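Local coordinates for calcium uptake protein 2, mitochondrial (Homo sapiens, PDB 6AGH) that probably takes part, as an EF-hand calcium sensor of the MICU family, in controlling calcium influx through the mitochondrial calcium uniporter, at residues 74-79 and 96-101; 223-228 and 308-313. All blocks are in the same frame, centred on the assembly; numbering follows the deposited sequence.

The two contacts lie on opposite sides of the chain's centre, with their own centres about 39 Å apart, and they do not touch. They follow one another along the chain. Contact 1 seats a loop on helix 70-81. Contact 2 packs helix 221-228 against helix 305-314, so the two share no element. Contact 1 is partly buried: Thr76, Gly79, Gly97 and Leu98 are buried, while Lys96 and Asp75 are partly exposed. Contact 2 is buried at every touching residue and is made by apolar carbons. Charge is present at both, but differently placed: Lys96 only approaches Asp75, whereas Asp309 bridges to Lys313 in its own helix and to Lys221 of helix 221-228, apart from the apolar contact.

Contact 1: residues 74-79 and 96-101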
ATOM      1  N   GLU A  74     -16.037  37.564  13.036  1.00 95.51           N
ATOM      2  CA  GLU A  74     -15.276  37.817  14.258  1.00 91.09           C
ATOM      3  C   GLU A  74     -15.375  36.640  15.230  1.00 86.31           C
ATOM      4  O   GLU A  74     -14.408  36.333  15.945  1.00 89.26           O
ATOM      5  CB  GLU A  74     -15.763  39.104  14.924  1.00 88.50           C
ATOM      6  N   ASP A  75     -16.522  35.949  15.252  1.00 77.56           N
ATOM      7  CA  ASP A  75     -16.636  34.718  16.031  1.00 75.01           C
ATOM      8  C   ASP A  75     -15.728  33.621  15.488  1.00 73.81           C
ATOM      9  O   ASP A  75     -15.172  32.838  16.267  1.00 79.33           O
ATOM     10  CB  ASP A  75     -18.087  34.238  16.048  1.00 78.82           C
ATOM     11  CG  ASP A  75     -18.902  34.880  17.154  1.00 88.54           C
ATOM     12  OD1 ASP A  75     -18.305  35.541  18.030  1.00 91.64           O
ATOM     13  OD2 ASP A  75     -20.140  34.723  17.148  1.00 90.14           O
ATOM     14  N   THR A  76     -15.555  33.562  14.165  1.00 73.44           N
ATOM     15  CA  THR A  76     -14.623  32.605  13.579  1.00 71.45           C
ATOM     16  C   THR A  76     -13.209  32.864  14.078  1.00 74.36           C
ATOM     17  O   THR A  76     -12.449  31.924  14.341  1.00 71.67           O
ATOM     18  CB  THR A  76     -14.670  32.683  12.052  1.00 66.94           C
ATOM     19  OG1 THR A  76     -16.010  32.455  11.600  1.00 65.01           O
ATOM     20  CG2 THR A  76     -13.752  31.638  11.433  1.00 71.70           C
ATOM     21  N   LEU A  77     -12.836  34.139  14.201  1.00 82.72           N
ATOM     22  CA  LEU A  77     -11.512  34.469  14.723  1.00 89.96           C
ATOM     23  C   LEU A  77     -11.387  34.059  16.187  1.00 97.48           C
ATOM     24  O   LEU A  77     -10.456  33.336  16.565  1.00 98.26           O
ATOM     25  CB  LEU A  77     -11.248  35.967  14.561  1.00 96.52           C
ATOM     26  CG  LEU A  77      -9.808  36.435  14.285  1.00100.95           C
ATOM     27  CD1 LEU A  77      -9.783  37.961  14.146  1.00103.96           C
ATOM     28  CD2 LEU A  77      -8.713  35.931  15.286  1.00102.88           C
ATOM     29  N   SER A  78     -12.347  34.479  17.017  1.00101.04           N
ATOM     30  CA  SER A  78     -12.269  34.209  18.451  1.00 91.78           C
ATOM     31  C   SER A  78     -12.239  32.711  18.755  1.00 87.65           C
ATOM     32  O   SER A  78     -11.466  32.264  19.612  1.00 92.40           O
ATOM     33  CB  SER A  78     -13.449  34.881  19.159  1.00 90.42           C
ATOM     34  OG  SER A  78     -13.434  34.658  20.560  1.00 98.66           O
ATOM     35  N   GLY A  79     -13.097  31.929  18.088  1.00 80.84           N
ATOM     36  CA  GLY A  79     -13.147  30.490  18.342  1.00 73.63           C
ATOM     37  C   GLY A  79     -11.824  29.787  18.117  1.00 73.91           C
ATOM     38  O   GLY A  79     -11.347  29.045  18.981  1.00 70.27           O
ATOM     39  N   LYS A  96     -18.480  28.689  16.496  1.00 59.13           N
ATOM     40  CA  LYS A  96     -17.597  29.778  16.075  1.00 55.75           C
ATOM     41  C   LYS A  96     -16.625  29.251  15.026  1.00 51.59           C
ATOM     42  O   LYS A  96     -15.527  28.793  15.339  1.00 52.13           O
ATOM     43  CB  LYS A  96     -16.862  30.368  17.269  1.00 58.41           C
ATOM     44  CG  LYS A  96     -17.764  30.985  18.320  1.00 59.26           C
ATOM     45  CD  LYS A  96     -16.948  31.466  19.513  1.00 62.76           C
ATOM     46  CE  LYS A  96     -17.795  32.265  20.498  1.00 67.57           C
ATOM     47  NZ  LYS A  96     -17.033  32.613  21.735  1.00 71.02           N
ATOM     48  N   GLY A  97     -17.036  29.316  13.765  1.00 49.62           N
ATOM     49  CA  GLY A  97     -16.188  28.876  12.674  1.00 49.20           C
ATOM     50  C   GLY A  97     -16.979  28.777  11.391  1.00 62.05           C
ATOM     51  O   GLY A  97     -18.213  28.784  11.387  1.00 70.42           O
ATOM     52  N   LEU A  98     -16.239  28.680  10.285  1.00 63.73           N
ATOM     53  CA  LEU A  98     -16.847  28.480   8.978  1.00 54.94           C
ATOM     54  C   LEU A  98     -16.067  27.456   8.173  1.00 62.95           C
ATOM     55  O   LEU A  98     -14.848  27.331   8.303  1.00 83.50           O
ATOM     56  CB  LEU A  98     -16.911  29.781   8.170  1.00 56.89           C
ATOM     57  CG  LEU A  98     -17.585  30.995   8.795  1.00 63.69           C
ATOM     58  CD1 LEU A  98     -17.107  32.267   8.115  1.00 74.09           C
ATOM     59  CD2 LEU A  98     -19.072  30.840   8.649  1.00 63.82           C
ATOM     60  N   ILE A  99     -16.795  26.732   7.326  1.00 51.81           N
ATOM     61  CA  ILE A  99     -16.241  25.681   6.480  1.00 45.64           C
ATOM     62  C   ILE A  99     -16.969  25.767   5.146  1.00 51.23           C
ATOM     63  O   ILE A  99     -18.183  25.537   5.086  1.00 46.25           O
ATOM     64  CB  ILE A  99     -16.394  24.281   7.092  1.00 40.31           C
ATOM     65  CG1 ILE A  99     -15.395  24.089   8.235  1.00 39.12           C
ATOM     66  CG2 ILE A  99     -16.198  23.202   6.031  1.00 52.34           C
ATOM     67  CD1 ILE A  99     -15.899  23.183   9.335  1.00 37.63           C
ATOM     68  N   SER A 100     -16.247  26.115   4.083  1.00 57.04           N
ATOM     69  CA  SER A 100     -16.850  26.139   2.757  1.00 48.72           C
ATOM     70  C   SER A 100     -17.065  24.710   2.254  1.00 49.96           C
ATOM     71  O   SER A 100     -16.679  23.727   2.891  1.00 48.17           O
ATOM     72  CB  SER A 100     -15.994  26.947   1.786  1.00 51.72           C
ATOM     73  OG  SER A 100     -14.634  26.566   1.842  1.00 58.55           O
ATOM     74  N   TYR A 101     -17.702  24.595   1.088  1.00 57.30           N
ATOM     75  CA  TYR A 101     -18.015  23.277   0.547  1.00 66.51           C
ATOM     76  C   TYR A 101     -16.751  22.516   0.153  1.00 71.46           C
ATOM     77  O   TYR A 101     -16.592  21.339   0.507  1.00 71.08           O
ATOM     78  CB  TYR A 101     -18.962  23.423  -0.645  1.00 70.66           C
ATOM     79  CG  TYR A 101     -19.191  22.142  -1.402  1.00 76.34           C
ATOM     80  CD1 TYR A 101     -19.882  21.088  -0.821  1.00 76.94           C
ATOM     81  CD2 TYR A 101     -18.732  21.990  -2.704  1.00 74.51           C
ATOM     82  CE1 TYR A 101     -20.098  19.915  -1.509  1.00 73.53           C
ATOM     83  CE2 TYR A 101     -18.948  20.820  -3.403  1.00 72.74           C
ATOM     84  CZ  TYR A 101     -19.632  19.786  -2.799  1.00 76.38           C
ATOM     85  OH  TYR A 101     -19.848  18.619  -3.489  1.00 88.92           O
TER
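Lys96 lies against one turn of helix 70-81, and the glycine and leucine after it pass Thr76. Residues 96-101 lead into helix 101-112, and their sequence is consistent with the middle and later part of a degenerate EF-hand loop. The contact therefore joins that loop to a neighbouring helix. The aliphatic chain of Lys96 lies over the backbone carbonyl of Asp75, whose O already accepts Gly79 N. Lys96 CB is 3.9 Å from Gly79 CA, where the helix presents no side chain. Lys96 CG, anti to the carbonyl carbon (chi1 -62°), meets Asp75 CB at 4.0 Å. The chain is extended beyond that point and slants across the Asp75 side chain, with Lys96 CE 4.1 Å from Asp75 OD1. The charges are near but not joined: Lys96 NZ is 4.9 Å from Asp75 OD1. Cutting Lys96 back to an alanine would probably leave Asp75 uncovered where CG to CE now lie, and take away the positive charge near its carboxylate. Polar ties run to residues outside the segments. Thr76 OG1 hydrogen-bonds to Asp72 O, one helical turn back, and Leu98 N bonds to Thr174 OG1. Helix 174-179 packs on Thr76 through Thr174 and Met177. Thr76 and Leu98 meet at about a right angle, with Thr76 OG1 3.5 Å from Leu98 CG. Thr76 CG2 rests on the backbone just before Leu98, 3.9 Å from Gly97 CA.

Contact 2: residues 223-228 and 308-313; sequences DFAEWL and LDTVFK
Phe224 sets one edge of its ring against Val311, with Phe224 CE2 4.0 Å from Val311 CG1. That methyl lies in the ring plane, so it meets the edge and not a face. The ring reaches across because its CG is anti to the backbone N (chi1 -179°). The neighbouring edge atom, Phe224 CD2, is 4.1 Å from Thr310 CG2. Thr310 CG2 also meets Ala225 CB at 3.9 Å, and so touches two residues of the facing helix. The threonine hydroxyl has a different partner: Thr310 OG1 hydrogen-bonds to Asn306 O within its own helix. Segments 223-228 and 308-313 cross at -57°, their axes 10.1 Å apart at closest approach. Helix 305-314 is, by sequence, the entering helix of the C-terminal EF-hand. Part of the loop after it, 317-320, is not modelled in this calcium-free structure, consistent with a flexible loop. One turn on from Phe224, Leu228 comes to Val311 at about a right angle. Leu228 CD2 is 4.0 Å from Val311 CG1, the methyl that also touches the ring. Helix 256-266 packs on this apolar group, with Phe262 edge-to-face with Phe224 and in touch with Leu228. Charges lie to one side. Asp309 OD2 forms a salt bridge with Lys221 of the first helix. Asp309 OD1 receives Lys313 NZ at 2.6 Å on its syn side, 18° out of the carboxylate plane.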
ATOM      1  N   ASP A 223     -22.290  -3.330  22.809  1.00 49.97           N
ATOM      2  CA  ASP A 223     -22.278  -2.107  22.015  1.00 50.33           C
ATOM      3  C   ASP A 223     -21.081  -2.048  21.077  1.00 46.83           C
ATOM      4  O   ASP A 223     -21.175  -1.451  19.997  1.00 49.47           O
ATOM      5  CB  ASP A 223     -22.281  -0.870  22.921  1.00 62.66           C
ATOM      6  CG  ASP A 223     -23.386  -0.899  23.957  1.00 80.00           C
ATOM      7  OD1 ASP A 223     -24.524  -1.266  23.601  1.00 83.25           O
ATOM      8  OD2 ASP A 223     -23.125  -0.532  25.125  1.00 82.13           O
ATOM      9  N   PHE A 224     -19.965  -2.683  21.445  1.00 47.42           N
ATOM     10  CA  PHE A 224     -18.866  -2.835  20.498  1.00 48.56           C
ATOM     11  C   PHE A 224     -19.243  -3.778  19.367  1.00 45.26           C
ATOM     12  O   PHE A 224     -18.893  -3.534  18.208  1.00 47.30           O
ATOM     13  CB  PHE A 224     -17.608  -3.336  21.202  1.00 59.30           C
ATOM     14  CG  PHE A 224     -16.428  -3.492  20.280  1.00 52.48           C
ATOM     15  CD1 PHE A 224     -15.726  -2.381  19.838  1.00 56.34           C
ATOM     16  CD2 PHE A 224     -16.034  -4.745  19.842  1.00 49.87           C
ATOM     17  CE1 PHE A 224     -14.645  -2.520  18.984  1.00 55.67           C
ATOM     18  CE2 PHE A 224     -14.955  -4.891  18.988  1.00 56.05           C
ATOM     19  CZ  PHE A 224     -14.258  -3.776  18.559  1.00 55.47           C
ATOM     20  N   ALA A 225     -19.939  -4.873  19.686  1.00 43.27           N
ATOM     21  CA  ALA A 225     -20.442  -5.751  18.636  1.00 44.34           C
ATOM     22  C   ALA A 225     -21.418  -5.014  17.729  1.00 56.82           C
ATOM     23  O   ALA A 225     -21.397  -5.193  16.505  1.00 65.96           O
ATOM     24  CB  ALA A 225     -21.112  -6.978  19.255  1.00 44.80           C
ATOM     25  N   GLU A 226     -22.279  -4.181  18.317  1.00 63.76           N
ATOM     26  CA  GLU A 226     -23.188  -3.361  17.526  1.00 63.53           C
ATOM     27  C   GLU A 226     -22.425  -2.406  16.612  1.00 58.31           C
ATOM     28  O   GLU A 226     -22.818  -2.191  15.460  1.00 55.19           O
ATOM     29  CB  GLU A 226     -24.130  -2.599  18.460  1.00 65.57           C
ATOM     30  CG  GLU A 226     -25.372  -2.045  17.795  1.00 59.47           C
ATOM     31  CD  GLU A 226     -26.018  -0.952  18.619  1.00 66.87           C
ATOM     32  OE1 GLU A 226     -25.600  -0.757  19.781  1.00 67.61           O
ATOM     33  OE2 GLU A 226     -26.930  -0.275  18.102  1.00 76.24           O
ATOM     34  N   TRP A 227     -21.326  -1.827  17.107  1.00 51.67           N
ATOM     35  CA  TRP A 227     -20.549  -0.892  16.295  1.00 49.19           C
ATOM     36  C   TRP A 227     -19.800  -1.612  15.179  1.00 65.31           C
ATOM     37  O   TRP A 227     -19.660  -1.078  14.071  1.00 67.13           O
ATOM     38  CB  TRP A 227     -19.571  -0.115  17.178  1.00 47.04           C
ATOM     39  CG  TRP A 227     -18.527   0.641  16.403  1.00 55.59           C
ATOM     40  CD1 TRP A 227     -18.613   1.923  15.943  1.00 55.12           C
ATOM     41  CD2 TRP A 227     -17.240   0.155  15.998  1.00 53.26           C
ATOM     42  NE1 TRP A 227     -17.459   2.266  15.278  1.00 48.55           N
ATOM     43  CE2 TRP A 227     -16.602   1.197  15.297  1.00 51.72           C
ATOM     44  CE3 TRP A 227     -16.568  -1.060  16.160  1.00 58.78           C
ATOM     45  CZ2 TRP A 227     -15.324   1.061  14.759  1.00 57.04           C
ATOM     46  CZ3 TRP A 227     -15.298  -1.193  15.624  1.00 64.94           C
ATOM     47  CH2 TRP A 227     -14.690  -0.139  14.932  1.00 59.89           C
ATOM     48  N   LEU A 228     -19.302  -2.817  15.456  1.00 62.28           N
ATOM     49  CA  LEU A 228     -18.553  -3.566  14.453  1.00 63.96           C
ATOM     50  C   LEU A 228     -19.453  -3.986  13.298  1.00 68.97           C
ATOM     51  O   LEU A 228     -19.051  -3.913  12.130  1.00 71.12           O
ATOM     52  CB  LEU A 228     -17.898  -4.786  15.103  1.00 62.35           C
ATOM     53  CG  LEU A 228     -16.785  -5.488  14.329  1.00 57.23           C
ATOM     54  CD1 LEU A 228     -15.631  -4.528  14.103  1.00 66.97           C
ATOM     55  CD2 LEU A 228     -16.314  -6.732  15.069  1.00 48.74           C
ATOM     56  N   LEU A 308     -11.122  -8.963  21.986  1.00 74.10           N
ATOM     57  CA  LEU A 308     -10.853 -10.279  21.407  1.00 76.29           C
ATOM     58  C   LEU A 308     -11.969 -11.263  21.725  1.00 79.20           C
ATOM     59  O   LEU A 308     -12.382 -12.044  20.860  1.00 72.14           O
ATOM     60  CB  LEU A 308      -9.526 -10.854  21.905  1.00 75.37           C
ATOM     61  CG  LEU A 308      -8.180 -10.185  21.624  1.00 77.52           C
ATOM     62  CD1 LEU A 308      -8.155  -9.528  20.247  1.00 72.68           C
ATOM     63  CD2 LEU A 308      -7.788  -9.232  22.721  1.00 87.79           C
ATOM     64  N   ASP A 309     -12.449 -11.257  22.970  1.00 69.87           N
ATOM     65  CA  ASP A 309     -13.575 -12.108  23.337  1.00 71.64           C
ATOM     66  C   ASP A 309     -14.788 -11.806  22.465  1.00 72.42           C
ATOM     67  O   ASP A 309     -15.449 -12.722  21.958  1.00 76.13           O
ATOM     68  CB  ASP A 309     -13.900 -11.919  24.819  1.00 76.27           C
ATOM     69  CG  ASP A 309     -14.914 -12.922  25.326  1.00 85.54           C
ATOM     70  OD1 ASP A 309     -15.182 -13.907  24.610  1.00 88.28           O
ATOM     71  OD2 ASP A 309     -15.437 -12.723  26.441  1.00 94.68           O
ATOM     72  N   THR A 310     -15.091 -10.518  22.275  1.00 65.32           N
ATOM     73  CA  THR A 310     -16.267 -10.139  21.497  1.00 63.29           C
ATOM     74  C   THR A 310     -16.151 -10.608  20.051  1.00 66.99           C
ATOM     75  O   THR A 310     -17.068 -11.249  19.520  1.00 67.11           O
ATOM     76  CB  THR A 310     -16.470  -8.624  21.559  1.00 67.13           C
ATOM     77  OG1 THR A 310     -16.416  -8.187  22.924  1.00 65.91           O
ATOM     78  CG2 THR A 310     -17.818  -8.241  20.964  1.00 66.50           C
ATOM     79  N   VAL A 311     -15.027 -10.305  19.395  1.00 77.62           N
ATOM     80  CA  VAL A 311     -14.904 -10.662  17.983  1.00 71.60           C
ATOM     81  C   VAL A 311     -14.787 -12.173  17.814  1.00 63.52           C
ATOM     82  O   VAL A 311     -15.261 -12.729  16.816  1.00 69.51           O
ATOM     83  CB  VAL A 311     -13.725  -9.914  17.326  1.00 62.62           C
ATOM     84  CG1 VAL A 311     -13.797  -8.426  17.640  1.00 66.42           C
ATOM     85  CG2 VAL A 311     -12.393 -10.482  17.774  1.00 62.36           C
ATOM     86  N   PHE A 312     -14.196 -12.872  18.785  1.00 64.66           N
ATOM     87  CA  PHE A 312     -14.134 -14.327  18.691  1.00 70.66           C
ATOM     88  C   PHE A 312     -15.515 -14.945  18.829  1.00 78.30           C
ATOM     89  O   PHE A 312     -15.852 -15.893  18.111  1.00 88.07           O
ATOM     90  CB  PHE A 312     -13.178 -14.899  19.737  1.00 70.05           C
ATOM     91  CG  PHE A 312     -11.887 -15.395  19.154  1.00 75.79           C
ATOM     92  CD1 PHE A 312     -10.848 -14.520  18.893  1.00 74.44           C
ATOM     93  CD2 PHE A 312     -11.721 -16.736  18.849  1.00 77.22           C
ATOM     94  CE1 PHE A 312      -9.662 -14.974  18.348  1.00 77.68           C
ATOM     95  CE2 PHE A 312     -10.538 -17.197  18.305  1.00 77.29           C
ATOM     96  CZ  PHE A 312      -9.507 -16.315  18.055  1.00 76.89           C
ATOM     97  N   LYS A 313     -16.328 -14.435  19.748  1.00 71.97           N
ATOM     98  CA  LYS A 313     -17.641 -15.032  19.924  1.00 73.09           C
ATOM     99  C   LYS A 313     -18.636 -14.595  18.859  1.00 68.37           C
ATOM    100  O   LYS A 313     -19.654 -15.269  18.675  1.00 70.56           O
ATOM    101  CB  LYS A 313     -18.172 -14.723  21.321  1.00 81.66           C
ATOM    102  CG  LYS A 313     -17.461 -15.551  22.379  1.00 85.81           C
ATOM    103  CD  LYS A 313     -17.865 -15.178  23.779  1.00 83.85           C
ATOM    104  CE  LYS A 313     -17.539 -16.303  24.749  1.00 90.38           C
ATOM    105  NZ  LYS A 313     -16.128 -16.275  25.219  1.00 95.58           N
TER